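Local coordinates for chemosensory protein (Mamestra brassicae, PDB 1KX9) that probably binds and carries small hydrophobic ligands, such as chemical signals, in the insect, at residues 27-32 with 42-47. Residues are numbered along the deposited sequence; the frame is centred on the assembly and turned at random.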
loop_
_atom_site.group_PDB
_atom_site.type_symbol
_atom_site.label_atom_id
_atom_site.label_comp_id
_atom_site.label_asym_id
_atom_site.label_seq_id
_atom_site.Cartn_x
_atom_site.Cartn_y
_atom_site.Cartn_z
ATOM N N VAL A 27 -6.453 0.926 5.687
ATOM C CA VAL A 27 -5.655 -0.221 6.095
ATOM C C VAL A 27 -6.593 -1.338 6.589
ATOM O O VAL A 27 -6.414 -2.513 6.262
ATOM C CB VAL A 27 -4.689 0.206 7.231
ATOM C CG1 VAL A 27 -4.142 -0.997 7.959
ATOM C CG2 VAL A 27 -3.537 1.024 6.615
ATOM N N ASN A 28 -7.608 -0.971 7.364
ATOM C CA ASN A 28 -8.539 -1.994 7.841
ATOM C C ASN A 28 -9.259 -2.657 6.675
ATOM O O ASN A 28 -9.471 -3.869 6.665
ATOM C CB ASN A 28 -9.540 -1.387 8.815
ATOM C CG ASN A 28 -8.932 -1.127 10.174
ATOM O OD1 ASN A 28 -7.885 -1.682 10.510
ATOM N ND2 ASN A 28 -9.599 -0.284 10.973
ATOM N N CYS A 29 -9.584 -1.865 5.658
ATOM C CA CYS A 29 -10.244 -2.406 4.489
ATOM C C CYS A 29 -9.265 -3.383 3.805
ATOM O O CYS A 29 -9.624 -4.525 3.503
ATOM C CB CYS A 29 -10.671 -1.247 3.568
ATOM S SG CYS A 29 -10.783 -1.663 1.810
ATOM N N VAL A 30 -8.029 -2.946 3.580
ATOM C CA VAL A 30 -7.054 -3.829 2.941
ATOM C C VAL A 30 -6.789 -5.108 3.751
ATOM O O VAL A 30 -6.621 -6.177 3.166
ATOM C CB VAL A 30 -5.729 -3.054 2.669
ATOM C CG1 VAL A 30 -4.731 -3.956 1.931
ATOM C CG2 VAL A 30 -6.043 -1.824 1.822
ATOM N N MET A 31 -6.768 -5.006 5.081
ATOM C CA MET A 31 -6.528 -6.154 5.963
ATOM C C MET A 31 -7.780 -7.028 6.195
ATOM O O MET A 31 -7.724 -8.039 6.906
ATOM C CB MET A 31 -5.971 -5.675 7.309
ATOM C CG MET A 31 -4.529 -5.209 7.277
ATOM S SD MET A 31 -3.411 -6.546 6.708
ATOM C CE MET A 31 -3.419 -7.581 8.075
ATOM N N GLU A 32 -8.893 -6.644 5.578
ATOM C CA GLU A 32 -10.157 -7.389 5.676
ATOM C C GLU A 32 -10.650 -7.449 7.102
ATOM O O GLU A 32 -11.060 -8.513 7.601
ATOM C CB GLU A 32 -10.022 -8.813 5.105
ATOM C CG GLU A 32 -9.543 -8.874 3.656
ATOM C CD GLU A 32 -9.627 -10.291 3.076
ATOM O OE1 GLU A 32 -10.768 -10.800 2.904
ATOM O OE2 GLU A 32 -8.564 -10.896 2.807
ATOM N N GLU A 42 -11.210 -0.447 -4.824
ATOM C CA GLU A 42 -10.385 -0.298 -6.024
ATOM C C GLU A 42 -8.898 -0.131 -5.663
ATOM O O GLU A 42 -8.031 -0.792 -6.227
ATOM C CB GLU A 42 -10.864 0.894 -6.853
ATOM C CG GLU A 42 -9.993 1.224 -8.042
ATOM C CD GLU A 42 -10.176 0.260 -9.195
ATOM O OE1 GLU A 42 -11.180 -0.487 -9.190
ATOM O OE2 GLU A 42 -9.322 0.261 -10.106
ATOM N N LEU A 43 -8.588 0.772 -4.735
ATOM C CA LEU A 43 -7.187 0.943 -4.348
ATOM C C LEU A 43 -6.651 -0.335 -3.677
ATOM O O LEU A 43 -5.499 -0.716 -3.861
ATOM C CB LEU A 43 -7.038 2.119 -3.376
ATOM C CG LEU A 43 -7.426 3.482 -3.977
ATOM C CD1 LEU A 43 -7.455 4.554 -2.878
ATOM C CD2 LEU A 43 -6.436 3.870 -5.070
ATOM N N LYS A 44 -7.491 -1.002 -2.894
ATOM C CA LYS A 44 -7.071 -2.227 -2.231
ATOM C C LYS A 44 -6.682 -3.288 -3.270
ATOM O O LYS A 44 -5.710 -4.008 -3.085
ATOM C CB LYS A 44 -8.215 -2.768 -1.363
ATOM C CG LYS A 44 -8.053 -4.202 -0.862
ATOM C CD LYS A 44 -9.336 -4.567 -0.097
ATOM C CE LYS A 44 -9.371 -6.001 0.430
ATOM N NZ LYS A 44 -10.692 -6.209 1.126
ATOM N N GLU A 45 -7.448 -3.389 -4.346
ATOM C CA GLU A 45 -7.146 -4.369 -5.391
ATOM C C GLU A 45 -5.717 -4.184 -5.903
ATOM O O GLU A 45 -4.995 -5.172 -6.121
ATOM C CB GLU A 45 -8.105 -4.197 -6.572
ATOM C CG GLU A 45 -7.904 -5.174 -7.734
ATOM C CD GLU A 45 -8.825 -4.845 -8.908
ATOM O OE1 GLU A 45 -8.341 -4.792 -10.053
ATOM O OE2 GLU A 45 -10.038 -4.625 -8.683
ATOM N N HIS A 46 -5.307 -2.927 -6.090
ATOM C CA HIS A 46 -3.972 -2.680 -6.610
ATOM C C HIS A 46 -2.892 -2.797 -5.565
ATOM O O HIS A 46 -1.790 -3.242 -5.884
ATOM C CB HIS A 46 -3.919 -1.335 -7.348
ATOM C CG HIS A 46 -4.957 -1.242 -8.417
ATOM N ND1 HIS A 46 -5.091 -2.208 -9.392
ATOM C CD2 HIS A 46 -6.004 -0.394 -8.578
ATOM C CE1 HIS A 46 -6.180 -1.966 -10.104
ATOM N NE2 HIS A 46 -6.754 -0.872 -9.627
ATOM N N LEU A 47 -3.203 -2.451 -4.312
ATOM C CA LEU A 47 -2.193 -2.585 -3.261
ATOM C C LEU A 47 -1.948 -4.078 -2.979
ATOM O O LEU A 47 -0.816 -4.524 -2.788
ATOM C CB LEU A 47 -2.649 -1.860 -1.999
ATOM C CG LEU A 47 -1.684 -1.969 -0.814
ATOM C CD1 LEU A 47 -0.253 -1.474 -1.179
ATOM C CD2 LEU A 47 -2.247 -1.120 0.316
HETATM O O HOH W 1 -12.070 -8.695 1.637
#
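Lys44 reaches the end of helix 20-30 because all four of its torsions are anti, beginning with chi1 at 166°, which stretches the side chain straight from helix 38-53 to the carbonyl of Cys29. There NZ of Lys44 donates a hydrogen bond to Cys29 O at 3.1 Å. The C=O...NZ angle is 142°. The donor stands 38° above the carbonyl plane, so the bond uses no lone-pair direction. Glu32 N, also 3.1 Å from Cys29 O, arrives from the opposite face; two donors therefore grip this one oxygen. A water bridges the same ammonium to the Glu32 carboxylate, accepting from Lys44 NZ at 2.9 Å and donating to Glu32 OE1. The two charged groups do not touch, but the negative carboxylate probably favours the ammonium at this position.

The methylenes of Lys44 make apolar contacts along the way. Lys44 CD lies 3.8 Å from Cys29 SG, the sulfur that pairs with Cys36 in a disulfide, and Cys36 itself touches the lysine. Val30 runs past Lys44 in the opposite direction, its CG2 4.0 Å from Lys44 CB. Further along helix 38-53, Leu47 meets Val30 at about a right angle, Leu47 CD2 lying 4.1 Å from Val30 CG1; Leu47 also reaches Ile70 of helix 60-76, while Val30 packs on Leu84 of helix 78-88, which ties the pair into the helical core.

Glu32 leaves helical geometry with a positive phi and closes the last turn as a Schellman motif. The lysine of the next helix donates to Cys29 O, the very acceptor used by Glu32 N, beside the Cys29-Cys36 disulfide loop of the all-helical OS-D chemosensory fold.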